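Side-chain contact in intimin (Escherichia coli, PDB 6TPL), which is a bacterial outer-membrane adhesin whose extracellular passenger includes Ig-like domains that probably hold its adhesive tip away from the cell surface: residues V130-D134 with K135-N139. Residues are numbered along the deposited sequence; the frame is centred on the assembly and turned at random.
Sequences VMKGD and KPVSN
Lys135 O accepts one strong, nearly linear bond, from Lys132 N at 2.8 Å, and a weaker, bent C-H...O contact from Met131 CA at 3.1 Å. The return bond, Lys135 N to Lys132 O at 3.0 Å, reaches its acceptor from above the carbonyl plane and closes a two-residue hairpin. Gly133 and Asp134 are the central residues of the type I' turn from Lys132 to Lys135, both with positive phi, a region glycine enters easily and aspartate tolerates better than most residues. Next along the hairpin, Val137 N bonds to Val130 O at 2.9 Å; Pro136, lacking an N-H, fits because its non-hydrogen-bonded pairing with Met131 asks for none. Val137 points toward the preceding strand: with CG2 anti to its own carbonyl carbon, that methyl lies 3.6 Å from Lys132 CB, while Val137 CB meets CG1 of the buried Val130 at 4.0 Å. The Met131 chain, bent at chi3 (73°), lays CE against the backbone of Lys135 and near Pro136 CD. Val130 also packs on Ala104 and Val182. Three backbone bonds and a turn suited to positive phi set the hairpin's shape, so its register does not depend on polar side-chain bonds between the two segments.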
loop_
_atom_site.group_PDB
_atom_site.type_symbol
_atom_site.label_atom_id
_atom_site.label_comp_id
_atom_site.label_asym_id
_atom_site.label_seq_id
_atom_site.Cartn_x
_atom_site.Cartn_y
_atom_site.Cartn_z
ATOM N N VAL A 130 7.618 -7.413 -9.531
ATOM C CA VAL A 130 7.218 -7.150 -10.908
ATOM C C VAL A 130 6.601 -8.420 -11.470
ATOM O O VAL A 130 7.171 -9.506 -11.326
ATOM C CB VAL A 130 8.414 -6.706 -11.767
ATOM C CG1 VAL A 130 7.965 -6.471 -13.194
ATOM C CG2 VAL A 130 9.048 -5.461 -11.184
ATOM N N MET A 131 5.456 -8.281 -12.136
ATOM C CA MET A 131 4.760 -9.434 -12.685
ATOM C C MET A 131 4.217 -9.121 -14.074
ATOM O O MET A 131 4.024 -7.963 -14.452
ATOM C CB MET A 131 3.615 -9.884 -11.766
ATOM C CG MET A 131 4.022 -10.024 -10.313
ATOM S SD MET A 131 2.725 -10.765 -9.290
ATOM C CE MET A 131 2.786 -12.476 -9.814
ATOM N N LYS A 132 3.992 -10.190 -14.835
ATOM C CA LYS A 132 3.374 -10.140 -16.153
ATOM C C LYS A 132 2.624 -11.453 -16.314
ATOM O O LYS A 132 3.177 -12.516 -16.014
ATOM C CB LYS A 132 4.418 -9.967 -17.262
ATOM C CG LYS A 132 3.833 -9.913 -18.670
ATOM C CD LYS A 132 4.910 -9.556 -19.691
ATOM C CE LYS A 132 6.135 -10.454 -19.549
ATOM N NZ LYS A 132 7.169 -10.191 -20.587
ATOM N N GLY A 133 1.370 -11.380 -16.743
ATOM C CA GLY A 133 0.556 -12.582 -16.822
ATOM C C GLY A 133 0.362 -13.267 -15.488
ATOM O O GLY A 133 0.191 -14.491 -15.440
ATOM N N ASP A 134 0.378 -12.500 -14.397
ATOM C CA ASP A 134 0.241 -13.010 -13.035
ATOM C C ASP A 134 1.407 -13.901 -12.632
ATOM O O ASP A 134 1.307 -14.662 -11.663
ATOM C CB ASP A 134 -1.082 -13.760 -12.850
ATOM C CG ASP A 134 -2.107 -12.944 -12.089
ATOM O OD1 ASP A 134 -3.115 -12.524 -12.695
ATOM O OD2 ASP A 134 -1.896 -12.712 -10.881
ATOM N N LYS A 135 2.517 -13.818 -13.356
ATOM C CA LYS A 135 3.736 -14.514 -12.994
ATOM C C LYS A 135 4.847 -13.510 -12.718
ATOM O O LYS A 135 4.864 -12.426 -13.308
ATOM C CB LYS A 135 4.175 -15.465 -14.114
ATOM C CG LYS A 135 3.166 -16.555 -14.431
ATOM C CD LYS A 135 3.590 -17.342 -15.658
ATOM C CE LYS A 135 2.530 -18.343 -16.060
ATOM N NZ LYS A 135 2.758 -18.863 -17.431
ATOM N N PRO A 136 5.796 -13.836 -11.841
ATOM C CA PRO A 136 6.904 -12.909 -11.590
ATOM C C PRO A 136 7.819 -12.779 -12.802
ATOM O O PRO A 136 7.999 -13.717 -13.582
ATOM C CB PRO A 136 7.640 -13.539 -10.400
ATOM C CG PRO A 136 7.348 -15.020 -10.522
ATOM C CD PRO A 136 5.952 -15.113 -11.113
ATOM N N VAL A 137 8.397 -11.591 -12.959
ATOM C CA VAL A 137 9.301 -11.290 -14.064
ATOM C C VAL A 137 10.707 -11.145 -13.502
ATOM O O VAL A 137 10.943 -10.330 -12.601
ATOM C CB VAL A 137 8.882 -10.014 -14.809
ATOM C CG1 VAL A 137 9.843 -9.749 -15.960
ATOM C CG2 VAL A 137 7.449 -10.118 -15.311
ATOM N N SER A 138 11.642 -11.914 -14.044
ATOM C CA SER A 138 13.036 -11.811 -13.649
ATOM C C SER A 138 13.785 -10.836 -14.550
ATOM O O SER A 138 13.401 -10.583 -15.694
ATOM C CB SER A 138 13.708 -13.185 -13.699
ATOM O OG SER A 138 13.712 -13.701 -15.015
ATOM N N ASN A 139 14.869 -10.282 -14.006
ATOM C CA ASN A 139 15.821 -9.468 -14.763
ATOM C C ASN A 139 15.189 -8.197 -15.329
ATOM O O ASN A 139 15.655 -7.652 -16.335
ATOM C CB ASN A 139 16.474 -10.285 -15.882
ATOM C CG ASN A 139 17.480 -11.288 -15.352
ATOM O OD1 ASN A 139 18.521 -10.911 -14.811
ATOM N ND2 ASN A 139 17.181 -12.569 -15.513
#